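Local coordinates for K5 lyase (Enterobacteria phage k1-5, PDB 2X3H), which probably cleaves the K5 capsular polysaccharide of its bacterial host by a lyase mechanism, acting as a tail spike of the phage, at residues L141-V146 and V170-F175; I352-G357 and V375-S380. All blocks are in the same frame, centred on the assembly; numbering follows the deposited sequence.

Contact 1. Residues L141-V146 and V170-F175; sequences LSNITV and VSDVNF
L141-V146 and V170-F175 run side by side in the same direction, each residue of the first facing the residue 29 positions later. Both chains bend at the same level, N143 and D172 each taking phi and psi near +54°, a left-handed conformation that turns the strand onto a new face. Before the corner S171 N donates to L141 O (2.9 Å), and at the corner N143 N donates to S171 O (3.1 Å). Past the corner residue, I144 N makes a weak bond to D172 O (3.4 Å); farther on N174 N bonds to I144 O and V146 N to N174 O (2.9 Å). The side chains of N143 and D172 stand alongside each other, amide and carboxylate planes 21° apart, with N143 OD1 3.4 Å from D172 CB. One water joins them, donating to N143 OD1 (2.7 Å) and to D172 OD2 and accepting from S171 OG. N143 ND2 is hydrogen-bonded to D114, which is consistent with OD1 facing the water. Apolar side chains pack on the inward face: V173 CG2 touches both L141 CG and I144 CG2, while V173 CG1 sits 3.6 Å above the plane of the F175 ring, toward its rim. With CG beside its backbone N (chi1 -68°), F175 brings CD2 to 3.8 Å from V146 CB. Outside, N174 OD1 bonds to R203, and R140 of the second subunit packs on N143. Stacked corners of this kind, with aliphatic and aromatic residues inward and polar ones outward, are characteristic of successive coils of a parallel beta-helix.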
ATOM      1  N   LEU A 141      16.780   7.685  24.685  1.00  9.95           N
ATOM      2  CA  LEU A 141      16.268   8.944  25.216  1.00 10.00           C
ATOM      3  C   LEU A 141      14.764   8.804  25.180  1.00  9.78           C
ATOM      4  O   LEU A 141      14.198   8.670  24.095  1.00  9.72           O
ATOM      5  CB  LEU A 141      16.708  10.116  24.351  1.00  9.82           C
ATOM      6  CG  LEU A 141      16.181  11.507  24.702  1.00 11.69           C
ATOM      7  CD1 LEU A 141      16.614  11.970  26.087  1.00 11.80           C
ATOM      8  CD2 LEU A 141      16.649  12.488  23.613  1.00 12.23           C
ATOM      9  N   SER A 142      14.112   8.820  26.341  1.00  8.58           N
ATOM     10  CA  SER A 142      12.705   8.407  26.377  1.00  8.42           C
ATOM     11  C   SER A 142      11.829   9.151  27.369  1.00  7.94           C
ATOM     12  O   SER A 142      12.304   9.606  28.411  1.00  7.38           O
ATOM     13  CB  SER A 142      12.603   6.898  26.635  1.00  9.81           C
ATOM     14  OG  SER A 142      13.094   6.560  27.930  1.00 12.68           O
ATOM     15  N   ASN A 143      10.544   9.244  27.028  1.00  7.34           N
ATOM     16  CA  ASN A 143       9.505   9.683  27.970  1.00  7.75           C
ATOM     17  C   ASN A 143       9.810  11.027  28.635  1.00  7.82           C
ATOM     18  O   ASN A 143       9.738  11.167  29.865  1.00  8.74           O
ATOM     19  CB  ASN A 143       9.279   8.601  29.037  1.00  9.00           C
ATOM     20  CG  ASN A 143       9.069   7.210  28.440  1.00 10.80           C
ATOM     21  OD1 ASN A 143       8.451   7.050  27.386  1.00 11.06           O
ATOM     22  ND2 ASN A 143       9.569   6.192  29.135  1.00 11.82           N
ATOM     23  N   ILE A 144      10.115  12.026  27.824  1.00  7.28           N
ATOM     24  CA  ILE A 144      10.570  13.306  28.359  1.00  7.93           C
ATOM     25  C   ILE A 144      10.179  14.439  27.412  1.00  8.20           C
ATOM     26  O   ILE A 144       9.912  14.211  26.231  1.00  7.42           O
ATOM     27  CB  ILE A 144      12.112  13.260  28.597  1.00  8.35           C
ATOM     28  CG1 ILE A 144      12.565  14.370  29.554  1.00  9.28           C
ATOM     29  CG2 ILE A 144      12.881  13.303  27.268  1.00  8.55           C
ATOM     30  CD1 ILE A 144      13.867  14.015  30.294  1.00 10.89           C
ATOM     31  N   THR A 145      10.119  15.648  27.947  1.00  7.50           N
ATOM     32  CA  THR A 145       9.861  16.836  27.150  1.00  8.52           C
ATOM     33  C   THR A 145      11.136  17.666  27.087  1.00  9.27           C
ATOM     34  O   THR A 145      11.847  17.785  28.085  1.00  9.44           O
ATOM     35  CB  THR A 145       8.735  17.666  27.787  1.00 10.04           C
ATOM     36  OG1 THR A 145       7.524  16.894  27.785  1.00 10.42           O
ATOM     37  CG2 THR A 145       8.536  18.974  27.027  1.00 10.18           C
ATOM     38  N   VAL A 146      11.425  18.210  25.909  1.00  8.49           N
ATOM     39  CA  VAL A 146      12.547  19.126  25.704  1.00  8.10           C
ATOM     40  C   VAL A 146      11.992  20.466  25.246  1.00  9.43           C
ATOM     41  O   VAL A 146      11.388  20.571  24.179  1.00  8.58           O
ATOM     42  CB  VAL A 146      13.555  18.553  24.684  1.00  7.33           C
ATOM     43  CG1 VAL A 146      14.720  19.524  24.443  1.00  6.95           C
ATOM     44  CG2 VAL A 146      14.067  17.196  25.163  1.00  7.87           C
ATOM     45  N   VAL A 170      15.206   6.866  20.328  1.00  6.33           N
ATOM     46  CA  VAL A 170      14.584   8.058  20.893  1.00  6.85           C
ATOM     47  C   VAL A 170      13.090   7.798  20.838  1.00  7.34           C
ATOM     48  O   VAL A 170      12.533   7.649  19.751  1.00  6.77           O
ATOM     49  CB  VAL A 170      14.916   9.329  20.081  1.00  6.44           C
ATOM     50  CG1 VAL A 170      14.219  10.557  20.685  1.00  7.61           C
ATOM     51  CG2 VAL A 170      16.428   9.554  20.013  1.00  6.20           C
ATOM     52  N   SER A 171      12.434   7.733  21.989  1.00  7.89           N
ATOM     53  CA  SER A 171      11.039   7.321  21.984  1.00  8.21           C
ATOM     54  C   SER A 171      10.177   8.096  22.954  1.00  8.37           C
ATOM     55  O   SER A 171      10.569   8.356  24.107  1.00  7.25           O
ATOM     56  CB  SER A 171      10.899   5.817  22.240  1.00 10.26           C
ATOM     57  OG  SER A 171      11.448   5.451  23.477  1.00 11.95           O
ATOM     58  N   ASP A 172       8.990   8.457  22.478  1.00  6.71           N
ATOM     59  CA  ASP A 172       8.026   9.174  23.295  1.00  7.11           C
ATOM     60  C   ASP A 172       8.625  10.440  23.887  1.00  7.25           C
ATOM     61  O   ASP A 172       8.567  10.668  25.107  1.00  7.19           O
ATOM     62  CB  ASP A 172       7.488   8.239  24.365  1.00  8.67           C
ATOM     63  CG  ASP A 172       6.639   7.150  23.768  1.00 10.84           C
ATOM     64  OD1 ASP A 172       5.758   7.472  22.944  1.00  9.76           O
ATOM     65  OD2 ASP A 172       6.864   5.967  24.093  1.00 14.42           O
ATOM     66  N   VAL A 173       9.177  11.258  22.996  1.00  6.29           N
ATOM     67  CA  VAL A 173       9.708  12.568  23.346  1.00  6.50           C
ATOM     68  C   VAL A 173       8.855  13.684  22.770  1.00  7.30           C
ATOM     69  O   VAL A 173       8.484  13.657  21.594  1.00  6.36           O
ATOM     70  CB  VAL A 173      11.170  12.738  22.876  1.00  7.26           C
ATOM     71  CG1 VAL A 173      11.700  14.132  23.248  1.00  8.27           C
ATOM     72  CG2 VAL A 173      12.047  11.665  23.501  1.00  7.93           C
ATOM     73  N   ASN A 174       8.535  14.662  23.617  1.00  6.73           N
ATOM     74  CA  ASN A 174       7.797  15.855  23.193  1.00  7.00           C
ATOM     75  C   ASN A 174       8.697  17.077  23.137  1.00  7.57           C
ATOM     76  O   ASN A 174       9.348  17.417  24.125  1.00  9.22           O
ATOM     77  CB  ASN A 174       6.638  16.127  24.150  1.00  8.36           C
ATOM     78  CG  ASN A 174       5.682  14.956  24.249  1.00  9.56           C
ATOM     79  OD1 ASN A 174       5.249  14.409  23.233  1.00  8.24           O
ATOM     80  ND2 ASN A 174       5.344  14.560  25.477  1.00 12.33           N
ATOM     81  N   PHE A 175       8.712  17.742  21.987  1.00  6.75           N
ATOM     82  CA  PHE A 175       9.521  18.941  21.800  1.00  7.05           C
ATOM     83  C   PHE A 175       8.606  20.151  21.822  1.00  8.29           C
ATOM     84  O   PHE A 175       7.667  20.239  21.024  1.00  8.15           O
ATOM     85  CB  PHE A 175      10.285  18.869  20.474  1.00  7.47           C
ATOM     86  CG  PHE A 175      11.350  17.799  20.455  1.00  7.69           C
ATOM     87  CD1 PHE A 175      11.087  16.550  19.889  1.00  7.93           C
ATOM     88  CD2 PHE A 175      12.597  18.025  21.021  1.00  7.91           C
ATOM     89  CE1 PHE A 175      12.053  15.544  19.875  1.00  8.87           C
ATOM     90  CE2 PHE A 175      13.580  17.030  21.017  1.00  9.20           C
ATOM     91  CZ  PHE A 175      13.311  15.780  20.447  1.00  8.88           C
TER
HETATM   92  O   HOH W   1       8.974   5.233  25.504  1.00 18.74           O

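Contact 2. Residues I352-G357 and V375-S380; sequences IARFIG and VITFES
R354 and E379 meet over the face of the strand pair that also carries T377, above two segments, I352-G357 and V375-S380, whose strands 353-355 and 376-378 run nearly parallel. The backbone bonds alternate from I352 N to V375 O, through T377 N to A353 O and F355 N to T377 O (2.8 Å), to E379 N on F355 O. E379 begins with CB 3.3 Å from F355 O. Its CG, set beside the backbone N, lies over the same carbonyl oxygen, and the extended chain beyond carries CD past I356 CA at 3.7 Å. There the carboxylate divides its work. OE1 accepts from G357 N at 3.0 Å, the donor standing 46° out of the carboxylate plane, and also touches I356 CG2. OE2 takes both NE and NH2 of R354, each at 2.9 Å, and lies in the guanidinium plane; the two planar groups are turned 53° against each other. R354 comes to it side-on, fully stretched from the backbone, while its NH1 is bonded to H319. With three bonds on its carboxylate, E379 is tied to the R354 side chain in strand 353-355 and to the backbone just past that strand's end. On the other face F355 and F378 lie side by side, their planes 30° apart but slid so that they barely overlap, CD1 to CD1 at 3.6 Å. I376 CG2 sits above one face of the F378 ring, near its rim, and meets F355 near its ring edge; both F355 and I376 touch V387 of strand 386-389. Phenylalanines aligned from one coil to the next in the interior are typical of a right-handed parallel beta-helix, the body of many phage tail spikes.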
ATOM      1  N   ILE A 352      -1.342  17.406  -8.221  1.00  5.00           N
ATOM      2  CA  ILE A 352      -1.235  16.224  -7.351  1.00  4.92           C
ATOM      3  C   ILE A 352       0.122  15.517  -7.477  1.00  5.10           C
ATOM      4  O   ILE A 352       0.618  14.918  -6.507  1.00  5.36           O
ATOM      5  CB  ILE A 352      -2.434  15.244  -7.547  1.00  4.82           C
ATOM      6  CG1 ILE A 352      -2.499  14.201  -6.425  1.00  5.23           C
ATOM      7  CG2 ILE A 352      -2.381  14.556  -8.905  1.00  6.11           C
ATOM      8  CD1 ILE A 352      -3.842  13.529  -6.306  1.00  4.71           C
ATOM      9  N   ALA A 353       0.716  15.600  -8.668  1.00  4.68           N
ATOM     10  CA  ALA A 353       2.057  15.053  -8.888  1.00  4.23           C
ATOM     11  C   ALA A 353       2.802  15.996  -9.825  1.00  5.04           C
ATOM     12  O   ALA A 353       2.314  16.306 -10.915  1.00  5.94           O
ATOM     13  CB  ALA A 353       1.967  13.647  -9.496  1.00  5.51           C
ATOM     14  N   ARG A 354       3.978  16.444  -9.392  1.00  5.18           N
ATOM     15  CA  ARG A 354       4.795  17.374 -10.169  1.00  5.21           C
ATOM     16  C   ARG A 354       6.152  16.751 -10.433  1.00  5.24           C
ATOM     17  O   ARG A 354       6.845  16.371  -9.492  1.00  5.32           O
ATOM     18  CB  ARG A 354       4.957  18.701  -9.407  1.00  5.94           C
ATOM     19  CG  ARG A 354       5.842  19.707 -10.115  1.00  6.06           C
ATOM     20  CD  ARG A 354       5.841  21.056  -9.378  1.00  7.52           C
ATOM     21  NE  ARG A 354       6.669  22.055 -10.046  1.00  9.65           N
ATOM     22  CZ  ARG A 354       6.721  23.335  -9.692  1.00 10.88           C
ATOM     23  NH1 ARG A 354       5.977  23.790  -8.680  1.00 10.54           N
ATOM     24  NH2 ARG A 354       7.518  24.165 -10.356  1.00 11.95           N
ATOM     25  N   PHE A 355       6.508  16.638 -11.713  1.00  4.51           N
ATOM     26  CA  PHE A 355       7.753  16.011 -12.121  1.00  4.87           C
ATOM     27  C   PHE A 355       8.696  17.118 -12.531  1.00  5.38           C
ATOM     28  O   PHE A 355       8.565  17.719 -13.603  1.00  5.38           O
ATOM     29  CB  PHE A 355       7.484  14.984 -13.234  1.00  5.38           C
ATOM     30  CG  PHE A 355       6.549  13.882 -12.788  1.00  5.41           C
ATOM     31  CD1 PHE A 355       5.178  14.043 -12.892  1.00  5.44           C
ATOM     32  CD2 PHE A 355       7.036  12.714 -12.222  1.00  6.39           C
ATOM     33  CE1 PHE A 355       4.309  13.031 -12.444  1.00  6.28           C
ATOM     34  CE2 PHE A 355       6.186  11.712 -11.780  1.00  6.23           C
ATOM     35  CZ  PHE A 355       4.820  11.874 -11.894  1.00  6.56           C
ATOM     36  N   ILE A 356       9.632  17.393 -11.632  1.00  5.63           N
ATOM     37  CA  ILE A 356      10.464  18.586 -11.706  1.00  5.96           C
ATOM     38  C   ILE A 356      11.708  18.367 -12.545  1.00  7.27           C
ATOM     39  O   ILE A 356      12.393  17.359 -12.407  1.00  7.37           O
ATOM     40  CB  ILE A 356      10.946  18.991 -10.298  1.00  6.41           C
ATOM     41  CG1 ILE A 356       9.763  19.314  -9.389  1.00  6.12           C
ATOM     42  CG2 ILE A 356      11.950  20.145 -10.369  1.00  6.74           C
ATOM     43  CD1 ILE A 356      10.150  19.527  -7.930  1.00  7.91           C
ATOM     44  N   GLY A 357      12.010  19.333 -13.398  1.00  6.75           N
ATOM     45  CA  GLY A 357      13.281  19.313 -14.116  1.00  6.94           C
ATOM     46  C   GLY A 357      13.472  18.079 -14.972  1.00  6.82           C
ATOM     47  O   GLY A 357      12.671  17.827 -15.872  1.00  8.71           O
ATOM     48  N   VAL A 375      -3.902  18.948 -12.364  1.00  6.19           N
ATOM     49  CA  VAL A 375      -3.713  17.605 -11.815  1.00  5.63           C
ATOM     50  C   VAL A 375      -2.238  17.174 -11.929  1.00  5.32           C
ATOM     51  O   VAL A 375      -1.566  17.006 -10.920  1.00  6.23           O
ATOM     52  CB  VAL A 375      -4.634  16.541 -12.487  1.00  5.82           C
ATOM     53  CG1 VAL A 375      -4.390  15.173 -11.864  1.00  6.08           C
ATOM     54  CG2 VAL A 375      -6.114  16.928 -12.351  1.00  6.21           C
ATOM     55  N   ILE A 376      -1.731  17.031 -13.157  1.00  5.00           N
ATOM     56  CA  ILE A 376      -0.336  16.597 -13.361  1.00  6.01           C
ATOM     57  C   ILE A 376       0.505  17.695 -13.993  1.00  6.24           C
ATOM     58  O   ILE A 376       0.035  18.382 -14.911  1.00  6.22           O
ATOM     59  CB  ILE A 376      -0.278  15.340 -14.272  1.00  6.65           C
ATOM     60  CG1 ILE A 376      -1.082  14.201 -13.657  1.00  8.41           C
ATOM     61  CG2 ILE A 376       1.158  14.860 -14.473  1.00  6.88           C
ATOM     62  CD1 ILE A 376      -1.519  13.140 -14.672  1.00 11.60           C
ATOM     63  N   THR A 377       1.745  17.864 -13.516  1.00  5.88           N
ATOM     64  CA  THR A 377       2.710  18.748 -14.189  1.00  6.06           C
ATOM     65  C   THR A 377       3.961  17.966 -14.566  1.00  5.91           C
ATOM     66  O   THR A 377       4.638  17.420 -13.685  1.00  6.63           O
ATOM     67  CB  THR A 377       3.118  19.953 -13.306  1.00  7.40           C
ATOM     68  OG1 THR A 377       1.975  20.793 -13.067  1.00  9.43           O
ATOM     69  CG2 THR A 377       4.219  20.752 -13.990  1.00  7.15           C
ATOM     70  N   PHE A 378       4.232  17.901 -15.870  1.00  5.58           N
ATOM     71  CA  PHE A 378       5.464  17.315 -16.400  1.00  5.24           C
ATOM     72  C   PHE A 378       6.307  18.496 -16.860  1.00  5.23           C
ATOM     73  O   PHE A 378       5.940  19.175 -17.827  1.00  5.47           O
ATOM     74  CB  PHE A 378       5.186  16.441 -17.631  1.00  5.01           C
ATOM     75  CG  PHE A 378       4.400  15.188 -17.353  1.00  3.91           C
ATOM     76  CD1 PHE A 378       4.866  14.232 -16.453  1.00  3.67           C
ATOM     77  CD2 PHE A 378       3.229  14.939 -18.040  1.00  4.29           C
ATOM     78  CE1 PHE A 378       4.162  13.065 -16.218  1.00  3.54           C
ATOM     79  CE2 PHE A 378       2.515  13.761 -17.821  1.00  4.15           C
ATOM     80  CZ  PHE A 378       2.981  12.828 -16.903  1.00  3.74           C
ATOM     81  N   GLU A 379       7.425  18.758 -16.190  1.00  5.40           N
ATOM     82  CA  GLU A 379       8.264  19.880 -16.612  1.00  6.72           C
ATOM     83  C   GLU A 379       9.052  19.505 -17.870  1.00  7.39           C
ATOM     84  O   GLU A 379       9.148  18.336 -18.233  1.00  6.94           O
ATOM     85  CB  GLU A 379       9.157  20.389 -15.468  1.00  7.05           C
ATOM     86  CG  GLU A 379       8.320  20.857 -14.282  1.00  8.04           C
ATOM     87  CD  GLU A 379       9.061  21.688 -13.240  1.00  8.38           C
ATOM     88  OE1 GLU A 379      10.309  21.798 -13.288  1.00  8.90           O
ATOM     89  OE2 GLU A 379       8.354  22.206 -12.344  1.00  9.15           O
ATOM     90  N   SER A 380       9.599  20.504 -18.555  1.00  9.14           N
ATOM     91  CA  SER A 380      10.013  20.275 -19.935  1.00 10.98           C
ATOM     92  C   SER A 380      11.106  19.216 -20.154  1.00 11.41           C
ATOM     93  O   SER A 380      11.157  18.600 -21.222  1.00 11.85           O
ATOM     94  CB  SER A 380      10.352  21.597 -20.632  1.00 13.93           C
ATOM     95  OG  SER A 380      11.635  22.016 -20.274  1.00 16.90           O
TER

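How the contacts relate
Contact 1 and contact 2 are two places on the wall of the same beta-helical body, each joining adjacent coils, in series along the chain: 170-175 ends well before 352-357 begins. Their centres are about 39 Å apart and their nearest atoms about 28 Å, so they do not touch, and strands such as 198-206, 227-234, 252-259 and 279-286 fill the coils between. Contact 1 lies towards the N-terminal end, 28 Å from the centre of the chain, where another subunit reaches its corner; contact 2 is 13 Å from that centre and meets no other chain of the trimeric assembly. Both pair parallel strands, but only contact 1 turns a corner midway through both of its segments.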